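Local coordinates for hypothetical protein PA2201 (PDB 2FEF) that is of unknown function but is probably an immunity protein that protects its bacterium against a PoNe-type DNase toxin, at residues B[10-15]-B[50-55]; B[20-25]-B[40-45]; B[102-107]-B[162-167]; B[156-161]-B[263-268]. All blocks are in the same frame, centred on the assembly; numbering follows the deposited sequence.

Interaction 1. Residues B[10-15]-B[50-55]; sequences NRLAEA and DRFSRS. With EDO (1,2-ethanediol), chain D.
In the all-helical N-terminal part of this protein, the start of helix 12-20 meets the end of helix 35-54, with Leu12 packed against Phe52 and Ser53. The touching branch of Leu12 is CD2. It lies 3.7 Å from Phe52 CD2, at the edge of the phenyl ring and in its plane, and the two side chains cross at about a right angle. The same methyl reaches the CB of Ser53 at 4.2 Å, so a single leucine branch carries both contacts. Leu12 has its CG anti to the backbone N (chi1 175°), and Phe52 holds the same torsion, which swings its ring across to the leucine. The ring also meets Trp76 edge-to-face.

The two helix ends are tied down by polar groups. Before helix 12-20, Asn10 forms an Asx turn: its OD1 accepts Leu12 N at 2.9 Å, on a lone pair in the carbonyl plane, and also bonds to Tyr58 OH. Its ND2 donates to O1 of a bound 1,2-ethanediol, probably from the crystallisation liquor, over 2.9 Å and with a bent N-H...O angle of 137°. At the other helix end, the hydroxyl of Ser53 turns back to its own helix, OG donating to Asp50 O at 2.7 Å. Arg54 meanwhile faces a second subunit, pairing with Glu81 of that chain. Phe52 O takes two donors from one residue, Ser55 N at 3.0 Å and Ser55 OG at 2.6 Å, the latter on a lone pair in the carbonyl plane.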
loop_
_atom_site.group_PDB
_atom_site.type_symbol
_atom_site.label_atom_id
_atom_site.label_comp_id
_atom_site.label_asym_id
_atom_site.label_seq_id
_atom_site.Cartn_x
_atom_site.Cartn_y
_atom_site.Cartn_z
ATOM N N ASN B 10 -10.243 3.543 -19.527
ATOM C CA ASN B 10 -9.371 2.477 -19.003
ATOM C C ASN B 10 -10.143 1.167 -18.803
ATOM O O ASN B 10 -11.349 1.193 -18.555
ATOM C CB ASN B 10 -8.745 2.899 -17.675
ATOM C CG ASN B 10 -9.634 2.562 -16.478
ATOM O OD1 ASN B 10 -9.572 1.464 -15.927
ATOM N ND2 ASN B 10 -10.426 3.502 -16.070
ATOM N N ARG B 11 -9.438 0.041 -18.914
ATOM C CA ARG B 11 -9.983 -1.262 -18.540
ATOM C C ARG B 11 -8.977 -1.947 -17.617
ATOM O O ARG B 11 -8.441 -3.044 -17.892
ATOM C CB ARG B 11 -10.298 -2.104 -19.788
ATOM C CG ARG B 11 -11.402 -1.519 -20.716
ATOM C CD ARG B 11 -12.775 -1.312 -20.008
ATOM N NE ARG B 11 -13.803 -0.751 -20.924
ATOM C CZ ARG B 11 -14.156 0.538 -20.977
ATOM N NH1 ARG B 11 -13.599 1.444 -20.147
ATOM N NH2 ARG B 11 -15.079 0.929 -21.859
ATOM N N LEU B 12 -8.686 -1.272 -16.509
ATOM C CA LEU B 12 -7.596 -1.675 -15.645
ATOM C C LEU B 12 -7.861 -3.024 -14.983
ATOM O O LEU B 12 -6.932 -3.845 -14.844
ATOM C CB LEU B 12 -7.321 -0.591 -14.565
ATOM C CG LEU B 12 -6.263 -0.878 -13.466
ATOM C CD1 LEU B 12 -4.841 -1.185 -13.996
ATOM C CD2 LEU B 12 -6.269 0.265 -12.436
ATOM N N ALA B 13 -9.091 -3.249 -14.522
ATOM C CA ALA B 13 -9.368 -4.493 -13.774
ATOM C C ALA B 13 -9.140 -5.726 -14.663
ATOM O O ALA B 13 -8.619 -6.735 -14.188
ATOM C CB ALA B 13 -10.760 -4.514 -13.170
ATOM N N GLU B 14 -9.545 -5.638 -15.928
ATOM C CA GLU B 14 -9.293 -6.738 -16.890
ATOM C C GLU B 14 -7.811 -6.932 -17.214
ATOM O O GLU B 14 -7.384 -8.048 -17.464
ATOM C CB GLU B 14 -10.112 -6.566 -18.189
ATOM C CG GLU B 14 -11.541 -7.146 -18.126
ATOM N N ALA B 15 -7.035 -5.852 -17.223
ATOM C CA ALA B 15 -5.623 -5.912 -17.624
ATOM C C ALA B 15 -4.766 -6.542 -16.531
ATOM O O ALA B 15 -3.810 -7.279 -16.828
ATOM C CB ALA B 15 -5.102 -4.504 -17.985
ATOM N N ASP B 50 -3.787 -2.901 -8.138
ATOM C CA ASP B 50 -4.906 -3.778 -7.793
ATOM C C ASP B 50 -5.760 -3.147 -6.666
ATOM O O ASP B 50 -7.009 -3.148 -6.714
ATOM C CB ASP B 50 -4.406 -5.165 -7.371
ATOM C CG ASP B 50 -5.509 -6.199 -7.376
ATOM O OD1 ASP B 50 -6.448 -6.099 -6.556
ATOM O OD2 ASP B 50 -5.413 -7.146 -8.173
ATOM N N ARG B 51 -5.081 -2.595 -5.668
ATOM C CA ARG B 51 -5.722 -1.897 -4.540
ATOM C C ARG B 51 -6.590 -0.749 -5.050
ATOM O O ARG B 51 -7.763 -0.572 -4.666
ATOM C CB ARG B 51 -4.606 -1.370 -3.596
ATOM C CG ARG B 51 -5.076 -0.550 -2.378
ATOM C CD ARG B 51 -4.195 -0.812 -1.144
ATOM N NE ARG B 51 -3.721 -2.200 -1.151
ATOM C CZ ARG B 51 -4.381 -3.241 -0.638
ATOM N NH1 ARG B 51 -5.528 -3.070 -0.017
ATOM N NH2 ARG B 51 -3.862 -4.458 -0.731
ATOM N N PHE B 52 -5.992 0.056 -5.927
ATOM C CA PHE B 52 -6.709 1.152 -6.586
ATOM C C PHE B 52 -7.966 0.655 -7.332
ATOM O O PHE B 52 -9.053 1.229 -7.203
ATOM C CB PHE B 52 -5.790 1.877 -7.585
ATOM C CG PHE B 52 -6.506 2.956 -8.394
ATOM C CD1 PHE B 52 -7.048 4.081 -7.751
ATOM C CD2 PHE B 52 -6.626 2.836 -9.776
ATOM C CE1 PHE B 52 -7.697 5.078 -8.498
ATOM C CE2 PHE B 52 -7.245 3.828 -10.527
ATOM C CZ PHE B 52 -7.796 4.938 -9.897
ATOM N N SER B 53 -7.814 -0.430 -8.067
ATOM C CA SER B 53 -8.940 -1.027 -8.828
ATOM C C SER B 53 -10.092 -1.505 -7.931
ATOM O O SER B 53 -11.271 -1.641 -8.376
ATOM C CB SER B 53 -8.403 -2.170 -9.743
ATOM O OG SER B 53 -8.325 -3.410 -9.022
ATOM N N ARG B 54 -9.788 -1.799 -6.668
ATOM C CA ARG B 54 -10.812 -2.261 -5.736
ATOM C C ARG B 54 -11.357 -1.130 -4.879
ATOM O O ARG B 54 -12.318 -1.347 -4.132
ATOM C CB ARG B 54 -10.292 -3.397 -4.848
ATOM C CG ARG B 54 -9.796 -4.634 -5.629
ATOM C CD ARG B 54 -10.962 -5.267 -6.449
ATOM N NE ARG B 54 -12.024 -5.740 -5.551
ATOM C CZ ARG B 54 -13.177 -6.267 -5.960
ATOM N NH1 ARG B 54 -13.418 -6.395 -7.253
ATOM N NH2 ARG B 54 -14.095 -6.669 -5.083
ATOM N N SER B 55 -10.754 0.064 -4.981
ATOM C CA SER B 55 -11.203 1.245 -4.195
ATOM C C SER B 55 -12.558 1.787 -4.645
ATOM O O SER B 55 -12.942 1.644 -5.785
ATOM C CB SER B 55 -10.117 2.353 -4.217
ATOM O OG SER B 55 -10.005 2.931 -5.523
HETATM C C1 EDO D . -13.606 2.905 -13.642
HETATM O O1 EDO D . -12.965 2.793 -14.923
HETATM C C2 EDO D . -14.432 1.659 -13.317
HETATM O O2 EDO D . -15.183 1.277 -14.485
#

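Interaction 2. Residues B[20-25]-B[40-45]; sequences RNLART and ADWREL
Trp42 extends its indole toward the 20-25 segment because CG stands opposite the backbone N (chi1 -172°), while chi2 of -104° turns the ring so that its pyrrole side comes to Ala23. Leu22 differs, with CG beside its own N and anti to the carbonyl carbon (chi1 -65°), and it is its CB, not the branched end, that comes nearest the ring.

The evidence for packing is two carbon contacts. Ala23 CB lies 3.8 Å from Trp42 CD1, and Leu22 CB lies 4.1 Å from Trp42 CZ2, both approaching the indole obliquely. Arg20 O sits at the ring edge, near its plane, but at 3.9 Å from Trp42 NE1 it is too far to bond; the indole N-H instead makes a weak hydrogen bond to Trp19 O. The guanidinium of Arg20 leaves this site to form a salt bridge with Asp50.

The contact joins the short 3-10 turn 22-24, which follows helix 12-20, to the first half of helix 35-54. Trp42 stacks on Trp38 within its own helix and reaches Leu86 of helix 66-93, while Ile103 of helix 97-127 touches both Trp42 and Leu22, so the buried indole is packed between its own helix, helices 66-93 and 97-127, and the end of helix 12-20 with the turn that follows.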
loop_
_atom_site.group_PDB
_atom_site.type_symbol
_atom_site.label_atom_id
_atom_site.label_comp_id
_atom_site.label_asym_id
_atom_site.label_seq_id
_atom_site.Cartn_x
_atom_site.Cartn_y
_atom_site.Cartn_z
ATOM N N ARG B 20 0.107 -9.207 -14.184
ATOM C CA ARG B 20 0.653 -9.939 -13.051
ATOM C C ARG B 20 1.440 -11.127 -13.577
ATOM O O ARG B 20 2.543 -11.425 -13.067
ATOM C CB ARG B 20 -0.500 -10.336 -12.109
ATOM C CG ARG B 20 -0.119 -11.094 -10.905
ATOM C CD ARG B 20 -1.324 -11.356 -10.032
ATOM N NE ARG B 20 -1.708 -10.140 -9.334
ATOM C CZ ARG B 20 -2.834 -9.468 -9.545
ATOM N NH1 ARG B 20 -3.748 -9.915 -10.416
ATOM N NH2 ARG B 20 -3.069 -8.369 -8.832
ATOM N N ASN B 21 0.921 -11.764 -14.636
ATOM C CA ASN B 21 1.569 -12.919 -15.300
ATOM C C ASN B 21 2.829 -12.633 -16.145
ATOM O O ASN B 21 3.506 -13.569 -16.585
ATOM C CB ASN B 21 0.568 -13.666 -16.201
ATOM C CG ASN B 21 -0.130 -14.850 -15.508
ATOM O OD1 ASN B 21 0.296 -15.343 -14.458
ATOM N ND2 ASN B 21 -1.216 -15.314 -16.123
ATOM N N LEU B 22 3.123 -11.360 -16.405
ATOM C CA LEU B 22 4.255 -10.980 -17.280
ATOM C C LEU B 22 5.602 -11.144 -16.584
ATOM O O LEU B 22 6.636 -11.216 -17.253
ATOM C CB LEU B 22 4.094 -9.531 -17.795
ATOM C CG LEU B 22 2.912 -9.197 -18.724
ATOM C CD1 LEU B 22 2.866 -7.700 -19.061
ATOM C CD2 LEU B 22 2.908 -10.024 -19.988
ATOM N N ALA B 23 5.597 -11.211 -15.248
ATOM C CA ALA B 23 6.819 -11.519 -14.481
ATOM C C ALA B 23 7.393 -12.912 -14.829
ATOM O O ALA B 23 8.577 -13.213 -14.563
ATOM C CB ALA B 23 6.550 -11.414 -12.986
ATOM N N ARG B 24 6.554 -13.741 -15.446
ATOM C CA ARG B 24 6.921 -15.109 -15.816
ATOM C C ARG B 24 7.687 -15.203 -17.146
ATOM O O ARG B 24 8.022 -16.295 -17.601
ATOM C CB ARG B 24 5.687 -16.033 -15.761
ATOM C CG ARG B 24 5.013 -16.004 -14.372
ATOM C CD ARG B 24 3.860 -17.016 -14.169
ATOM N NE ARG B 24 3.187 -16.728 -12.900
ATOM C CZ ARG B 24 2.488 -17.595 -12.170
ATOM N NH1 ARG B 24 2.343 -18.858 -12.555
ATOM N NH2 ARG B 24 1.937 -17.193 -11.029
ATOM N N THR B 25 8.015 -14.052 -17.724
ATOM C CA THR B 25 8.687 -13.964 -19.019
ATOM C C THR B 25 10.017 -14.730 -19.127
ATOM O O THR B 25 10.730 -14.915 -18.138
ATOM C CB THR B 25 8.907 -12.474 -19.446
ATOM O OG1 THR B 25 9.424 -12.438 -20.783
ATOM C CG2 THR B 25 9.855 -11.749 -18.493
ATOM N N ALA B 40 10.245 -7.892 -7.063
ATOM C CA ALA B 40 9.574 -7.309 -5.881
ATOM C C ALA B 40 8.987 -5.954 -6.240
ATOM O O ALA B 40 7.906 -5.611 -5.771
ATOM C CB ALA B 40 10.527 -7.197 -4.692
ATOM N N ASP B 41 9.700 -5.181 -7.063
ATOM C CA ASP B 41 9.194 -3.888 -7.524
ATOM C C ASP B 41 7.908 -4.085 -8.350
ATOM O O ASP B 41 6.944 -3.351 -8.189
ATOM C CB ASP B 41 10.213 -3.179 -8.425
ATOM C CG ASP B 41 11.425 -2.656 -7.674
ATOM O OD1 ASP B 41 11.393 -2.575 -6.431
ATOM O OD2 ASP B 41 12.413 -2.314 -8.367
ATOM N N TRP B 42 7.942 -5.062 -9.244
ATOM C CA TRP B 42 6.807 -5.425 -10.079
ATOM C C TRP B 42 5.596 -5.755 -9.218
ATOM O O TRP B 42 4.528 -5.183 -9.443
ATOM C CB TRP B 42 7.159 -6.656 -10.931
ATOM C CG TRP B 42 6.080 -6.979 -11.980
ATOM C CD1 TRP B 42 5.163 -7.985 -11.928
ATOM C CD2 TRP B 42 5.844 -6.274 -13.203
ATOM N NE1 TRP B 42 4.364 -7.952 -13.047
ATOM C CE2 TRP B 42 4.767 -6.921 -13.855
ATOM C CE3 TRP B 42 6.445 -5.162 -13.813
ATOM C CZ2 TRP B 42 4.259 -6.489 -15.092
ATOM C CZ3 TRP B 42 5.947 -4.724 -15.042
ATOM C CH2 TRP B 42 4.861 -5.400 -15.678
ATOM N N ARG B 43 5.759 -6.673 -8.253
ATOM C CA ARG B 43 4.681 -7.065 -7.344
ATOM C C ARG B 43 4.097 -5.865 -6.609
ATOM O O ARG B 43 2.885 -5.753 -6.461
ATOM C CB ARG B 43 5.154 -8.072 -6.282
ATOM C CG ARG B 43 5.438 -9.493 -6.784
ATOM C CD ARG B 43 5.592 -10.483 -5.568
ATOM N NE ARG B 43 4.370 -10.475 -4.773
ATOM C CZ ARG B 43 3.397 -11.387 -4.841
ATOM N NH1 ARG B 43 3.510 -12.477 -5.601
ATOM N NH2 ARG B 43 2.315 -11.220 -4.114
ATOM N N GLU B 44 4.963 -4.984 -6.120
ATOM C CA GLU B 44 4.499 -3.755 -5.436
ATOM C C GLU B 44 3.619 -2.869 -6.303
ATOM O O GLU B 44 2.597 -2.341 -5.837
ATOM C CB GLU B 44 5.683 -2.922 -4.920
ATOM C CG GLU B 44 6.403 -3.533 -3.733
ATOM C CD GLU B 44 7.747 -2.822 -3.450
ATOM O OE1 GLU B 44 8.153 -1.907 -4.227
ATOM O OE2 GLU B 44 8.410 -3.216 -2.497
ATOM N N LEU B 45 4.017 -2.666 -7.550
ATOM C CA LEU B 45 3.248 -1.788 -8.465
ATOM C C LEU B 45 1.933 -2.437 -8.838
ATOM O O LEU B 45 0.887 -1.787 -8.891
ATOM C CB LEU B 45 4.064 -1.484 -9.739
ATOM C CG LEU B 45 5.215 -0.488 -9.490
ATOM C CD1 LEU B 45 6.260 -0.668 -10.606
ATOM C CD2 LEU B 45 4.657 0.938 -9.451
#

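Interaction 3. Residues B[102-107]-B[162-167]; sequences SIYLET and QELIPA
Leu164 CD1 is the methyl through which both contacts run: it lies 3.7 Å from Leu105 CD2 and 3.9 Å from Tyr104 CE2. The leucine pair cross at about a right angle, whereas Leu164 and the tyrosine side chain run past each other in opposite directions, the methyl meeting the ring obliquely. Tyr104 reaches across because its CG is anti to the backbone N (chi1 178°).

One shell out, the ring is fixed at its far end by a hydrogen bond between Tyr104 OH and Leu152 O of helix 146-158, while Met155 and Ala161 pack against the tyrosine side chain and Leu159 at its base. On the other segment, Ile165 N bonds to Gln162 O at 3.0 Å, and Ile165 and Gln162 both rest on Val157. Within helix 97-127, Ile103 O accepts Thr107 N at 2.9 Å and Thr107 OG1 at 3.0 Å, the hydroxyl coming from above the carbonyl plane.

Helix 97-127 and segment 162-167 thus meet through apolar carbon. Such a contact sets no preferred direction by itself; the orientation of the ring probably owes more to the Leu152 bond and the surrounding side chains.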
loop_
_atom_site.group_PDB
_atom_site.type_symbol
_atom_site.label_atom_id
_atom_site.label_comp_id
_atom_site.label_asym_id
_atom_site.label_seq_id
_atom_site.Cartn_x
_atom_site.Cartn_y
_atom_site.Cartn_z
ATOM N N SER B 102 0.401 -3.486 -24.564
ATOM C CA SER B 102 -0.730 -3.850 -23.721
ATOM C C SER B 102 -0.748 -3.072 -22.403
ATOM O O SER B 102 -1.821 -2.772 -21.878
ATOM C CB SER B 102 -0.745 -5.369 -23.472
ATOM O OG SER B 102 0.105 -5.718 -22.374
ATOM N N ILE B 103 0.427 -2.729 -21.866
ATOM C CA ILE B 103 0.515 -1.867 -20.696
ATOM C C ILE B 103 0.284 -0.421 -21.064
ATOM O O ILE B 103 -0.497 0.260 -20.415
ATOM C CB ILE B 103 1.861 -2.039 -19.936
ATOM C CG1 ILE B 103 2.037 -3.518 -19.553
ATOM C CG2 ILE B 103 1.936 -1.110 -18.669
ATOM C CD1 ILE B 103 3.502 -3.918 -19.186
ATOM N N TYR B 104 0.952 0.032 -22.117
ATOM C CA TYR B 104 0.871 1.410 -22.577
ATOM C C TYR B 104 -0.576 1.870 -22.847
ATOM O O TYR B 104 -0.955 2.995 -22.501
ATOM C CB TYR B 104 1.725 1.614 -23.850
ATOM C CG TYR B 104 1.589 3.048 -24.346
ATOM C CD1 TYR B 104 2.307 4.107 -23.739
ATOM C CD2 TYR B 104 0.676 3.361 -25.351
ATOM C CE1 TYR B 104 2.112 5.437 -24.156
ATOM C CE2 TYR B 104 0.478 4.685 -25.775
ATOM C CZ TYR B 104 1.207 5.699 -25.199
ATOM O OH TYR B 104 0.985 6.971 -25.661
ATOM N N LEU B 105 -1.395 0.996 -23.411
ATOM C CA LEU B 105 -2.783 1.400 -23.701
ATOM C C LEU B 105 -3.504 1.798 -22.425
ATOM O O LEU B 105 -4.282 2.758 -22.435
ATOM C CB LEU B 105 -3.562 0.301 -24.420
ATOM C CG LEU B 105 -3.120 -0.020 -25.852
ATOM C CD1 LEU B 105 -4.122 -0.986 -26.443
ATOM C CD2 LEU B 105 -2.975 1.233 -26.741
ATOM N N GLU B 106 -3.222 1.080 -21.331
ATOM C CA GLU B 106 -3.877 1.387 -20.043
ATOM C C GLU B 106 -3.231 2.528 -19.307
ATOM O O GLU B 106 -3.913 3.287 -18.588
ATOM C CB GLU B 106 -3.930 0.153 -19.142
ATOM C CG GLU B 106 -4.798 -0.971 -19.722
ATOM C CD GLU B 106 -6.207 -0.487 -19.964
ATOM O OE1 GLU B 106 -6.715 0.305 -19.134
ATOM O OE2 GLU B 106 -6.813 -0.892 -20.967
ATOM N N THR B 107 -1.921 2.654 -19.464
ATOM C CA THR B 107 -1.206 3.800 -18.896
ATOM C C THR B 107 -1.775 5.092 -19.513
ATOM O O THR B 107 -2.175 6.026 -18.792
ATOM C CB THR B 107 0.277 3.724 -19.193
ATOM O OG1 THR B 107 0.783 2.438 -18.792
ATOM C CG2 THR B 107 1.036 4.873 -18.501
ATOM N N GLN B 162 0.292 5.832 -31.656
ATOM C CA GLN B 162 0.269 7.302 -31.799
ATOM C C GLN B 162 -1.129 7.896 -31.888
ATOM O O GLN B 162 -1.304 9.095 -31.696
ATOM C CB GLN B 162 1.011 7.739 -33.061
ATOM C CG GLN B 162 2.539 7.460 -33.054
ATOM C CD GLN B 162 3.239 8.157 -34.194
ATOM O OE1 GLN B 162 3.004 9.349 -34.442
ATOM N NE2 GLN B 162 4.120 7.423 -34.897
ATOM N N GLU B 163 -2.111 7.079 -32.253
ATOM C CA GLU B 163 -3.487 7.547 -32.307
ATOM C C GLU B 163 -4.033 8.010 -30.939
ATOM O O GLU B 163 -5.067 8.688 -30.869
ATOM C CB GLU B 163 -4.395 6.477 -32.952
ATOM C CG GLU B 163 -5.007 5.451 -31.951
ATOM C CD GLU B 163 -4.088 4.263 -31.654
ATOM N N LEU B 164 -3.337 7.677 -29.851
ATOM C CA LEU B 164 -3.749 8.189 -28.543
ATOM C C LEU B 164 -3.127 9.548 -28.177
ATOM O O LEU B 164 -3.607 10.243 -27.253
ATOM C CB LEU B 164 -3.421 7.174 -27.462
ATOM C CG LEU B 164 -4.021 5.769 -27.545
ATOM C CD1 LEU B 164 -3.391 4.938 -26.404
ATOM C CD2 LEU B 164 -5.555 5.829 -27.418
ATOM N N ILE B 165 -2.101 9.944 -28.936
ATOM C CA ILE B 165 -1.331 11.145 -28.622
ATOM C C ILE B 165 -2.195 12.432 -28.691
ATOM O O ILE B 165 -2.085 13.288 -27.801
ATOM C CB ILE B 165 -0.039 11.239 -29.520
ATOM C CG1 ILE B 165 1.000 10.191 -29.057
ATOM C CG2 ILE B 165 0.526 12.669 -29.511
ATOM C CD1 ILE B 165 2.193 10.029 -30.043
ATOM N N PRO B 166 -3.049 12.584 -29.738
ATOM C CA PRO B 166 -3.842 13.824 -29.757
ATOM C C PRO B 166 -4.697 14.074 -28.539
ATOM O O PRO B 166 -4.640 15.185 -28.041
ATOM C CB PRO B 166 -4.707 13.683 -31.025
ATOM C CG PRO B 166 -3.797 12.860 -31.947
ATOM C CD PRO B 166 -3.278 11.807 -30.970
ATOM N N ALA B 167 -5.464 13.098 -28.042
ATOM C CA ALA B 167 -6.254 13.347 -26.816
ATOM C C ALA B 167 -5.356 13.579 -25.602
ATOM O O ALA B 167 -5.669 14.409 -24.731
ATOM C CB ALA B 167 -7.218 12.211 -26.524
#

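Interaction 4. Residues B[156-161]-B[263-268]; sequences GVLLDA and LGVLYG
Val157 and Val265 form the centre of the contact between the C-terminal ends of helices 146-158 and 258-267, with Leu266 third in buried surface. Both valines hold CG1 anti to the backbone N (chi1 174° and 176°), and their side chains slide past each other in opposite directions. Val157 CG1 lies 3.7 Å from Val265 CB and 3.8 Å from Val265 CG1, so one methyl rests against the branch point of the opposite valine.

The same methyl also touches Leu266, whose CG is 3.9 Å away, and Val157 CG2 comes within 4.1 Å of Leu266 CD2. Val157 and Leu266 meet at about a right angle. The second methyl of Val265, CG2, turns to Leu158 CD2 at 3.9 Å. Beyond the pair, Leu158 packs on Leu284 and Val285, and Val265 on Ala288, all from helix 282-292, while Leu266 touches Leu184 of helix 179-189.

Directly after Leu158 the first helix stops in a Schellman motif. Ala161 N bonds to Gly156 O at 2.8 Å, Asp160 N makes a weak bond to Val157 O, and Asp160 takes the positive phi of the C-prime position. Its carboxylate forms a salt bridge with Arg291.

The closest contacts between the side chains of the two segments are all carbon on carbon; the pairing of the helix ends therefore rests on the fit of branched aliphatic groups, while the polar bonds named here, the Schellman cap and the Asp160-Arg291 salt bridge, lie beside it.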
loop_
_atom_site.group_PDB
_atom_site.type_symbol
_atom_site.label_atom_id
_atom_site.label_comp_id
_atom_site.label_asym_id
_atom_site.label_seq_id
_atom_site.Cartn_x
_atom_site.Cartn_y
_atom_site.Cartn_z
ATOM N N GLY B 156 4.244 6.222 -26.944
ATOM C CA GLY B 156 3.186 6.193 -27.995
ATOM C C GLY B 156 3.769 5.899 -29.386
ATOM O O GLY B 156 3.227 5.104 -30.154
ATOM N N VAL B 157 4.813 6.617 -29.736
ATOM C CA VAL B 157 5.536 6.423 -30.995
ATOM C C VAL B 157 6.220 5.034 -31.062
ATOM O O VAL B 157 6.108 4.296 -32.057
ATOM C CB VAL B 157 6.602 7.548 -31.174
ATOM C CG1 VAL B 157 7.472 7.263 -32.420
ATOM C CG2 VAL B 157 5.957 8.943 -31.313
ATOM N N LEU B 158 6.925 4.673 -30.003
ATOM C CA LEU B 158 7.733 3.438 -29.984
ATOM C C LEU B 158 6.858 2.180 -29.939
ATOM O O LEU B 158 7.297 1.089 -30.308
ATOM C CB LEU B 158 8.706 3.471 -28.785
ATOM C CG LEU B 158 9.946 4.363 -29.008
ATOM C CD1 LEU B 158 10.651 4.600 -27.737
ATOM C CD2 LEU B 158 10.928 3.701 -30.078
ATOM N N LEU B 159 5.618 2.338 -29.472
ATOM C CA LEU B 159 4.716 1.197 -29.402
ATOM C C LEU B 159 3.591 1.220 -30.424
ATOM O O LEU B 159 2.636 0.454 -30.306
ATOM C CB LEU B 159 4.190 0.999 -27.951
ATOM C CG LEU B 159 5.295 0.804 -26.902
ATOM C CD1 LEU B 159 4.744 0.877 -25.421
ATOM C CD2 LEU B 159 6.135 -0.500 -27.175
ATOM N N ASP B 160 3.722 2.061 -31.442
ATOM C CA ASP B 160 2.770 2.150 -32.559
ATOM C C ASP B 160 1.345 2.370 -32.048
ATOM O O ASP B 160 0.369 1.717 -32.497
ATOM C CB ASP B 160 2.886 0.944 -33.538
ATOM C CG ASP B 160 1.958 1.077 -34.772
ATOM O OD1 ASP B 160 1.882 2.177 -35.378
ATOM O OD2 ASP B 160 1.307 0.074 -35.142
ATOM N N ALA B 161 1.239 3.303 -31.110
ATOM C CA ALA B 161 -0.038 3.700 -30.507
ATOM C C ALA B 161 -0.237 5.220 -30.593
ATOM O O ALA B 161 -0.863 5.828 -29.723
ATOM C CB ALA B 161 -0.105 3.220 -29.055
ATOM N N LEU B 263 12.470 9.436 -31.982
ATOM C CA LEU B 263 12.860 10.221 -33.172
ATOM C C LEU B 263 13.294 9.324 -34.335
ATOM O O LEU B 263 13.028 9.641 -35.494
ATOM C CB LEU B 263 13.948 11.276 -32.822
ATOM C CG LEU B 263 13.475 12.437 -31.936
ATOM C CD1 LEU B 263 14.654 13.207 -31.282
ATOM C CD2 LEU B 263 12.547 13.388 -32.704
ATOM N N GLY B 264 13.927 8.191 -34.035
ATOM C CA GLY B 264 14.283 7.215 -35.066
ATOM C C GLY B 264 13.075 6.642 -35.817
ATOM O O GLY B 264 13.113 6.460 -37.038
ATOM N N VAL B 265 12.007 6.348 -35.094
ATOM C CA VAL B 265 10.779 5.880 -35.734
ATOM C C VAL B 265 10.189 6.992 -36.606
ATOM O O VAL B 265 9.795 6.754 -37.752
ATOM C CB VAL B 265 9.745 5.412 -34.678
ATOM C CG1 VAL B 265 8.400 5.019 -35.356
ATOM C CG2 VAL B 265 10.315 4.211 -33.861
ATOM N N LEU B 266 10.128 8.200 -36.046
ATOM C CA LEU B 266 9.535 9.360 -36.726
ATOM C C LEU B 266 10.285 9.787 -37.990
ATOM O O LEU B 266 9.660 10.153 -39.003
ATOM C CB LEU B 266 9.437 10.521 -35.747
ATOM C CG LEU B 266 8.470 10.299 -34.577
ATOM C CD1 LEU B 266 8.595 11.453 -33.567
ATOM C CD2 LEU B 266 7.023 10.091 -35.053
ATOM N N TYR B 267 11.619 9.745 -37.933
ATOM C CA TYR B 267 12.463 10.163 -39.068
ATOM C C TYR B 267 12.837 9.057 -40.037
ATOM O O TYR B 267 13.154 9.347 -41.182
ATOM C CB TYR B 267 13.742 10.844 -38.595
ATOM C CG TYR B 267 13.565 12.284 -38.219
ATOM C CD1 TYR B 267 13.019 12.637 -37.003
ATOM C CD2 TYR B 267 13.942 13.300 -39.088
ATOM C CE1 TYR B 267 12.855 13.963 -36.647
ATOM C CE2 TYR B 267 13.779 14.643 -38.743
ATOM C CZ TYR B 267 13.249 14.962 -37.515
ATOM O OH TYR B 267 13.081 16.287 -37.156
ATOM N N GLY B 268 12.801 7.805 -39.602
ATOM C CA GLY B 268 13.004 6.685 -40.541
ATOM C C GLY B 268 14.436 6.440 -40.981
ATOM O O GLY B 268 14.700 5.619 -41.866
#

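In the fold
Helix 35-54 serves both interaction 1 and interaction 2, whose centres are 15 Å apart; the salt bridge from Asp50 OD2 to Arg20 NH2, 2.7 Å, joins them directly. Segment 102-107, part of interaction 3, touches both: Glu106 OE1 lies 2.7 Å from Arg11 N in a probable hydrogen bond to interaction 1, and Ile103 CD1 packs 3.8 Å from Leu22 CD1 of interaction 2. Interactions 3 and 4 alternate along the chain and lie 13 Å apart between centres, with Tyr104 CE2 3.6 Å from Ala161 CB. Interaction 4 touches neither interaction 1 nor interaction 2, the nearest atoms being about 13 and 11 Å away. Interactions 1 and 2 also border a second subunit.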